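Local coordinates for protein hypoxanthine-guanine phosphoribosyltransferase (Thermus thermophilus, PDB 3ACD) that probably catalyses the magnesium-dependent reversible transfer of a phosphoribosyl group from 5-phospho-alpha-D-ribose 1-diphosphate to hypoxanthine or guanine, giving IMP or GMP in purine salvage, at residues N9-I14 against E150-Y155; I50-L55 against I99-I104; V128-S133 against V142-L147. All blocks are in the same frame, centred on the assembly; numbering follows the deposited sequence.

Contact 1: N9-I14 against E150-Y155; sequences NGPVQI and EIEDAY. With IMP (inosinic acid), chain B.
P11 and V12 meet I151, E152 and A154 in a largely apolar loop-to-loop contact near the protein surface, between the chain leading into helix 16-33 and the loop after strand 146-150. No hydrogen bond crosses it. V12, the buried residue here, divides its methyls: CG1 lies 4.2 Å from I151 CG2, while CG2 is 4.0 Å from A154 CB and also touches the CG methylene of E152. With CG1 anti to the backbone N (chi1 178°), the two branches spread along the opposite loop. P11 puts CG 3.8 Å from A154 CB, and its CB meets E152 OE2 at 3.3 Å. Within its own loop Q13 NE2 donates to G10 O at 3.0 Å, from above the carbonyl plane. Beyond A154, Y155 turns away from V12 and lays one ring face against the six-membered ring of the IMP base, N1 over it toward the rim, with Y155 CE1 3.4 Å from IMP N1. A serine here would probably leave this side of the base without the ring that covers it and D162 O without the tyrosine hydroxyl. V12 and I151 both pack on V156 of strand 156-157, and P11 lies on S175 of strand 174-175.

Contact 2: I50-L55 against I99-I104; sequences IFMADL and IVVEDI. With IMP (inosinic acid), chain B.
F51, M52 and L55 of helix 49-56 converge on V101 of strand 97-102, a buried helix-on-sheet contact whose short axes approach to 8.5 Å at 128°. The packing is closest at F51: ring atom CD2 lies 3.5 Å from V101 CG1 and 3.3 Å from E102 O, both met obliquely. CG of F51 stands anti to its N (chi1 172°), which carries the ring across to the strand. V101 CG2 receives M52 SD at 3.7 Å, the methionine crossing the valine at about a right angle after a bend at chi2. L55 is looser, its CD2 4.3 Å from V101 CG2. D54, partly exposed, lies on the subunit-facing side and forms salt bridges with R57 of its own chain and of the second subunit. The CB atoms of E102 and D103 point away from the helix, and the D103 carboxylate meets the ribose: IMP O3' donates to D103 OD1 at 2.7 Å and O2' to D103 OD2 at 2.9 Å, while I104 N reaches OD1 from above the carboxylate plane. The strand thus has an apolar side covered by the helix, and D103, where the chain turns a corner, holds both ribose hydroxyls; E102 and D103 form the acidic pair of the PRPP-binding motif of type I phosphoribosyltransferases.

Contact 3: V128-S133 against V142-L147; sequences VAALLS and VPIHYL
V128 and H145 meet just before the parallel bridges begin: the imidazole of H145 turns back so that ND1 accepts the V128 N-H at 3.0 Å. The bond is nearly straight (165°), although the donor is tilted 31° from the ring plane. H145 CG is anti to its own carbonyl carbon (chi1 -52°), which brings the ring beside V128, in the place a backbone carbonyl would take in a regular strand. V128 O then receives Y146 N at 3.0 Å and a weak second bond from H145 N. One step on, A130 N donates to Y146 O at 2.9 Å, and the CA atoms of A129 and L147 add C-H...O contacts.

The side chains alternate between two faces. A129 and Y146 share one, their CB atoms 4.0 Å apart; the Y146 ring has H145 CB over one face, toward the rim, lies toward helix 16-33, and carries its hydroxyl to D33 and R127. A130 and L147 share the other, where I144 CG2 rests 3.9 Å from A130 CB. L147 leans along the first chain past A130, so that CD1 comes 3.7 Å from S133 CB. I144 CD1 reaches the same serine, whose OG is bonded to R138. V128 sets CB and both methyls against P143 O, a buried carbonyl oxygen without a partner in the model, and its side chain also touches L111 of helix 109-119. Strands 125-130 and 146-150 thus lie side by side in a parallel sheet with helices 16-33 and 109-119 on its two faces, the alpha/beta core of the type I phosphoribosyltransferase fold.

How the contacts relate
Contacts 2 and 3 share one parallel sheet, through strands 97-102 and 125-130, their centres about 10 Å apart. The two strands are neighbours, probably joined by hydrogen bonds from A129 N to V100 O and from E102 N to A129 O, each 2.8 Å. F51 CE2 of contact 2 comes 3.4 Å from L131 N of contact 3. Contact 1 lies farther out, its centre about 19 Å from that of contact 2 and 17 Å from that of contact 3, yet I151 N probably bonds to S133 O (2.9 Å), and I14 packs on L132. Contact 1 meets the IMP base, contact 2 chiefly the ribose, with I104 also against the base; I151 CD1 and I104 CD1 meet at 4.2 Å.

Contact 1: N9-I14 against E150-Y155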
# COMPACT_ATOMS: atom_id res chain seq x y z
N ASN A 9 -14.09 14.38 15.83
CA ASN A 9 -14.50 15.77 16.06
C ASN A 9 -13.33 16.73 16.16
O ASN A 9 -13.46 17.81 16.73
CB ASN A 9 -15.36 15.87 17.32
CG ASN A 9 -14.59 15.52 18.58
OD1 ASN A 9 -15.13 15.59 19.68
ND2 ASN A 9 -13.33 15.13 18.42
N GLY A 10 -12.18 16.34 15.60
CA GLY A 10 -11.01 17.19 15.63
C GLY A 10 -11.10 18.35 14.65
O GLY A 10 -12.03 18.42 13.86
N PRO A 11 -10.13 19.28 14.67
CA PRO A 11 -10.09 20.44 13.79
C PRO A 11 -9.72 20.18 12.33
O PRO A 11 -10.05 20.98 11.45
CB PRO A 11 -9.09 21.36 14.48
CG PRO A 11 -8.10 20.38 15.03
CD PRO A 11 -9.00 19.32 15.63
N VAL A 12 -9.03 19.07 12.07
CA VAL A 12 -8.61 18.74 10.71
C VAL A 12 -9.52 17.70 10.06
O VAL A 12 -9.74 16.62 10.61
CB VAL A 12 -7.16 18.23 10.69
CG1 VAL A 12 -6.75 17.84 9.27
CG2 VAL A 12 -6.23 19.30 11.24
N GLN A 13 -10.05 18.05 8.89
CA GLN A 13 -10.94 17.17 8.14
C GLN A 13 -10.66 17.35 6.65
O GLN A 13 -10.77 18.46 6.12
CB GLN A 13 -12.41 17.54 8.42
CG GLN A 13 -12.81 17.61 9.90
CD GLN A 13 -12.82 16.26 10.59
OE1 GLN A 13 -13.02 15.22 9.96
NE2 GLN A 13 -12.62 16.28 11.91
N ILE A 14 -10.29 16.27 5.97
CA ILE A 14 -10.00 16.34 4.54
C ILE A 14 -10.71 15.18 3.85
O ILE A 14 -10.42 14.01 4.12
CB ILE A 14 -8.48 16.25 4.27
CG1 ILE A 14 -7.72 17.19 5.21
CG2 ILE A 14 -8.19 16.65 2.83
CD1 ILE A 14 -6.21 17.16 5.04
N GLU A 150 -0.77 21.27 4.17
CA GLU A 150 -0.11 21.76 5.38
C GLU A 150 -1.25 21.94 6.37
O GLU A 150 -2.26 22.56 6.04
CB GLU A 150 0.59 23.09 5.13
CG GLU A 150 1.19 23.68 6.40
CD GLU A 150 1.90 24.99 6.14
OE1 GLU A 150 3.05 24.96 5.64
OE2 GLU A 150 1.31 26.05 6.43
N ILE A 151 -1.11 21.38 7.57
CA ILE A 151 -2.18 21.48 8.55
C ILE A 151 -1.74 22.00 9.91
O ILE A 151 -0.55 22.05 10.22
CB ILE A 151 -2.86 20.11 8.77
CG1 ILE A 151 -1.85 19.11 9.35
CG2 ILE A 151 -3.42 19.58 7.45
CD1 ILE A 151 -2.45 17.78 9.79
N GLU A 152 -2.72 22.38 10.73
CA GLU A 152 -2.46 22.86 12.07
C GLU A 152 -2.08 21.66 12.94
O GLU A 152 -2.25 20.51 12.52
CB GLU A 152 -3.71 23.54 12.65
CG GLU A 152 -4.91 22.62 12.78
CD GLU A 152 -6.09 23.28 13.45
OE1 GLU A 152 -5.97 23.65 14.65
OE2 GLU A 152 -7.14 23.45 12.79
N ASP A 153 -1.59 21.94 14.14
CA ASP A 153 -1.19 20.90 15.07
C ASP A 153 -2.40 20.13 15.60
O ASP A 153 -3.21 20.66 16.36
CB ASP A 153 -0.41 21.53 16.22
CG ASP A 153 0.03 20.51 17.26
OD1 ASP A 153 0.08 19.31 16.95
OD2 ASP A 153 0.33 20.93 18.40
N ALA A 154 -2.52 18.87 15.18
CA ALA A 154 -3.61 18.01 15.61
C ALA A 154 -3.26 16.56 15.29
O ALA A 154 -2.48 16.30 14.37
CB ALA A 154 -4.91 18.40 14.90
N TYR A 155 -3.82 15.61 16.04
CA TYR A 155 -3.54 14.21 15.75
C TYR A 155 -4.55 13.76 14.71
O TYR A 155 -5.76 13.71 14.98
CB TYR A 155 -3.69 13.32 16.99
CG TYR A 155 -3.22 11.91 16.70
CD1 TYR A 155 -1.87 11.59 16.74
CD2 TYR A 155 -4.12 10.92 16.31
CE1 TYR A 155 -1.41 10.33 16.37
CE2 TYR A 155 -3.68 9.64 15.94
CZ TYR A 155 -2.32 9.36 15.97
OH TYR A 155 -1.85 8.13 15.57
P IMP B . 7.99 12.74 13.12
O1P IMP B . 7.74 13.48 14.38
O2P IMP B . 9.40 11.98 13.23
O3P IMP B . 8.01 13.77 11.89
O5' IMP B . 6.79 11.67 12.92
C5' IMP B . 7.08 10.42 12.28
C4' IMP B . 5.84 9.53 12.24
O4' IMP B . 4.92 9.85 13.33
C3' IMP B . 5.00 9.82 10.97
O3' IMP B . 5.53 9.15 9.82
C2' IMP B . 3.64 9.23 11.39
O2' IMP B . 3.58 7.82 11.16
C1' IMP B . 3.58 9.54 12.89
N9 IMP B . 2.66 10.68 13.12
C8 IMP B . 3.01 11.99 13.41
N7 IMP B . 1.93 12.72 13.54
C5 IMP B . 0.84 11.94 13.33
C6 IMP B . -0.57 12.16 13.34
O6 IMP B . -1.03 13.27 13.56
N1 IMP B . -1.40 11.09 13.08
C2 IMP B . -0.88 9.84 12.83
N3 IMP B . 0.41 9.62 12.82
C4 IMP B . 1.30 10.63 13.07

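Contact 2: I50-L55 against I99-I104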
# COMPACT_ATOMS: atom_id res chain seq x y z
N ILE A 50 -1.33 3.88 1.59
CA ILE A 50 -2.48 4.25 0.76
C ILE A 50 -2.11 5.46 -0.11
O ILE A 50 -2.43 5.50 -1.30
CB ILE A 50 -3.74 4.53 1.64
CG1 ILE A 50 -4.15 3.22 2.33
CG2 ILE A 50 -4.88 5.06 0.78
CD1 ILE A 50 -5.48 3.25 3.07
N PHE A 51 -1.42 6.42 0.49
CA PHE A 51 -0.95 7.60 -0.24
C PHE A 51 -0.07 7.09 -1.38
O PHE A 51 -0.19 7.54 -2.53
CB PHE A 51 -0.15 8.49 0.71
CG PHE A 51 0.55 9.65 0.05
CD1 PHE A 51 -0.11 10.44 -0.89
CD2 PHE A 51 1.85 10.00 0.42
CE1 PHE A 51 0.52 11.56 -1.46
CE2 PHE A 51 2.48 11.11 -0.14
CZ PHE A 51 1.82 11.89 -1.08
N MET A 52 0.80 6.14 -1.07
CA MET A 52 1.69 5.54 -2.07
C MET A 52 0.89 4.89 -3.20
O MET A 52 1.15 5.13 -4.38
CB MET A 52 2.58 4.49 -1.40
CG MET A 52 3.51 3.75 -2.35
SD MET A 52 5.02 4.66 -2.75
CE MET A 52 6.05 3.31 -3.39
N ALA A 53 -0.09 4.06 -2.83
CA ALA A 53 -0.91 3.37 -3.82
C ALA A 53 -1.60 4.33 -4.78
O ALA A 53 -1.64 4.10 -5.99
CB ALA A 53 -1.96 2.50 -3.12
N ASP A 54 -2.15 5.42 -4.26
CA ASP A 54 -2.83 6.40 -5.11
C ASP A 54 -1.85 7.25 -5.90
O ASP A 54 -2.08 7.53 -7.08
CB ASP A 54 -3.74 7.30 -4.27
CG ASP A 54 -4.91 6.56 -3.67
OD1 ASP A 54 -5.09 5.36 -3.98
OD2 ASP A 54 -5.66 7.17 -2.87
N LEU A 55 -0.76 7.66 -5.26
CA LEU A 55 0.25 8.49 -5.90
C LEU A 55 0.92 7.84 -7.11
O LEU A 55 1.01 8.46 -8.17
CB LEU A 55 1.33 8.90 -4.89
CG LEU A 55 2.44 9.82 -5.42
CD1 LEU A 55 1.84 11.15 -5.83
CD2 LEU A 55 3.51 10.03 -4.35
N ILE A 99 12.63 9.01 -4.42
CA ILE A 99 11.54 9.83 -3.91
C ILE A 99 11.00 9.10 -2.69
O ILE A 99 10.48 7.99 -2.80
CB ILE A 99 10.38 10.00 -4.92
CG1 ILE A 99 10.86 10.70 -6.20
CG2 ILE A 99 9.26 10.82 -4.27
CD1 ILE A 99 9.78 10.84 -7.26
N VAL A 100 11.13 9.72 -1.53
CA VAL A 100 10.63 9.14 -0.29
C VAL A 100 9.15 9.50 -0.20
O VAL A 100 8.77 10.64 -0.46
CB VAL A 100 11.35 9.74 0.95
CG1 VAL A 100 10.77 9.16 2.23
CG2 VAL A 100 12.85 9.46 0.86
N VAL A 101 8.31 8.52 0.14
CA VAL A 101 6.88 8.76 0.25
C VAL A 101 6.47 8.55 1.71
O VAL A 101 6.45 7.42 2.21
CB VAL A 101 6.08 7.81 -0.67
CG1 VAL A 101 4.59 8.10 -0.55
CG2 VAL A 101 6.54 7.99 -2.12
N GLU A 102 6.15 9.66 2.37
CA GLU A 102 5.76 9.68 3.78
C GLU A 102 4.30 10.01 3.99
O GLU A 102 3.66 10.59 3.12
CB GLU A 102 6.61 10.71 4.52
CG GLU A 102 7.93 10.18 5.03
CD GLU A 102 7.76 9.43 6.33
OE1 GLU A 102 6.66 8.88 6.57
OE2 GLU A 102 8.73 9.38 7.12
N ASP A 103 3.77 9.64 5.15
CA ASP A 103 2.37 9.94 5.45
C ASP A 103 2.24 11.36 5.99
O ASP A 103 1.53 12.18 5.40
CB ASP A 103 1.78 8.93 6.46
CG ASP A 103 2.62 8.77 7.74
OD1 ASP A 103 3.73 9.33 7.84
OD2 ASP A 103 2.15 8.05 8.65
N ILE A 104 2.93 11.65 7.08
CA ILE A 104 2.87 12.98 7.68
C ILE A 104 4.17 13.34 8.38
O ILE A 104 4.76 12.51 9.07
CB ILE A 104 1.69 13.06 8.68
CG1 ILE A 104 1.64 14.45 9.33
CG2 ILE A 104 1.84 11.99 9.75
CD1 ILE A 104 0.37 14.66 10.16
P IMP B . 7.99 12.74 13.12
O1P IMP B . 7.74 13.48 14.38
O2P IMP B . 9.40 11.98 13.23
O3P IMP B . 8.01 13.77 11.89
O5' IMP B . 6.79 11.67 12.92
C5' IMP B . 7.08 10.42 12.28
C4' IMP B . 5.84 9.53 12.24
O4' IMP B . 4.92 9.85 13.33
C3' IMP B . 5.00 9.82 10.97
O3' IMP B . 5.53 9.15 9.82
C2' IMP B . 3.64 9.23 11.39
O2' IMP B . 3.58 7.82 11.16
C1' IMP B . 3.58 9.54 12.89
N9 IMP B . 2.66 10.68 13.12
C8 IMP B . 3.01 11.99 13.41
N7 IMP B . 1.93 12.72 13.54
C5 IMP B . 0.84 11.94 13.33
C6 IMP B . -0.57 12.16 13.34
O6 IMP B . -1.03 13.27 13.56
N1 IMP B . -1.40 11.09 13.08
C2 IMP B . -0.88 9.84 12.83
N3 IMP B . 0.41 9.62 12.82
C4 IMP B . 1.30 10.63 13.07

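Contact 3: V128-S133 against V142-L147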
# COMPACT_ATOMS: atom_id res chain seq x y z
N VAL A 128 11.29 14.45 -1.50
CA VAL A 128 10.30 13.92 -0.57
C VAL A 128 8.86 14.26 -0.93
O VAL A 128 8.54 15.40 -1.27
CB VAL A 128 10.58 14.44 0.86
CG1 VAL A 128 9.51 13.97 1.82
CG2 VAL A 128 11.95 13.98 1.32
N ALA A 129 8.00 13.25 -0.85
CA ALA A 129 6.58 13.43 -1.09
C ALA A 129 5.91 13.04 0.22
O ALA A 129 6.19 11.97 0.77
CB ALA A 129 6.10 12.51 -2.21
N ALA A 130 5.06 13.92 0.74
CA ALA A 130 4.37 13.67 2.00
C ALA A 130 2.93 14.14 1.87
O ALA A 130 2.68 15.21 1.33
CB ALA A 130 5.06 14.41 3.14
N LEU A 131 1.99 13.35 2.37
CA LEU A 131 0.59 13.75 2.27
C LEU A 131 0.30 14.97 3.16
O LEU A 131 -0.36 15.91 2.72
CB LEU A 131 -0.34 12.61 2.69
CG LEU A 131 -1.83 12.94 2.58
CD1 LEU A 131 -2.22 13.14 1.11
CD2 LEU A 131 -2.65 11.82 3.20
N LEU A 132 0.83 14.95 4.38
CA LEU A 132 0.59 16.04 5.33
C LEU A 132 1.84 16.53 6.04
O LEU A 132 2.88 15.86 6.05
CB LEU A 132 -0.40 15.57 6.40
CG LEU A 132 -1.73 14.96 5.95
CD1 LEU A 132 -2.38 14.25 7.13
CD2 LEU A 132 -2.64 16.03 5.38
N SER A 133 1.73 17.71 6.64
CA SER A 133 2.83 18.30 7.39
C SER A 133 2.27 19.26 8.44
O SER A 133 1.39 20.06 8.14
CB SER A 133 3.79 19.06 6.47
OG SER A 133 4.85 19.64 7.22
N VAL A 142 13.39 19.65 7.53
CA VAL A 142 13.50 18.62 6.51
C VAL A 142 12.71 19.10 5.29
O VAL A 142 11.70 19.78 5.42
CB VAL A 142 12.93 17.27 6.99
CG1 VAL A 142 13.81 16.70 8.10
CG2 VAL A 142 11.51 17.44 7.50
N PRO A 143 13.18 18.75 4.09
CA PRO A 143 12.49 19.16 2.87
C PRO A 143 11.29 18.30 2.50
O PRO A 143 11.24 17.11 2.79
CB PRO A 143 13.60 19.06 1.83
CG PRO A 143 14.31 17.82 2.27
CD PRO A 143 14.42 18.02 3.77
N ILE A 144 10.31 18.94 1.86
CA ILE A 144 9.13 18.25 1.37
C ILE A 144 8.88 18.93 0.03
O ILE A 144 8.35 20.05 -0.03
CB ILE A 144 7.90 18.43 2.27
CG1 ILE A 144 8.20 17.94 3.69
CG2 ILE A 144 6.73 17.63 1.70
CD1 ILE A 144 7.01 18.05 4.64
N HIS A 145 9.27 18.26 -1.05
CA HIS A 145 9.12 18.81 -2.39
C HIS A 145 7.71 18.66 -2.94
O HIS A 145 7.26 19.47 -3.75
CB HIS A 145 10.12 18.13 -3.32
CG HIS A 145 11.52 18.16 -2.81
ND1 HIS A 145 11.96 17.34 -1.79
CD2 HIS A 145 12.57 18.96 -3.13
CE1 HIS A 145 13.22 17.63 -1.51
NE2 HIS A 145 13.61 18.61 -2.30
N TYR A 146 7.01 17.62 -2.49
CA TYR A 146 5.65 17.36 -2.93
C TYR A 146 4.78 17.14 -1.70
O TYR A 146 4.70 16.04 -1.16
CB TYR A 146 5.65 16.12 -3.83
CG TYR A 146 6.60 16.26 -4.99
CD1 TYR A 146 6.32 17.11 -6.06
CD2 TYR A 146 7.82 15.58 -4.99
CE1 TYR A 146 7.23 17.28 -7.10
CE2 TYR A 146 8.74 15.74 -6.02
CZ TYR A 146 8.44 16.59 -7.07
OH TYR A 146 9.34 16.75 -8.09
N LEU A 147 4.13 18.21 -1.27
CA LEU A 147 3.28 18.17 -0.09
C LEU A 147 1.80 18.20 -0.43
O LEU A 147 1.36 19.03 -1.22
CB LEU A 147 3.61 19.35 0.83
CG LEU A 147 2.73 19.48 2.08
CD1 LEU A 147 2.91 18.26 2.97
CD2 LEU A 147 3.09 20.76 2.83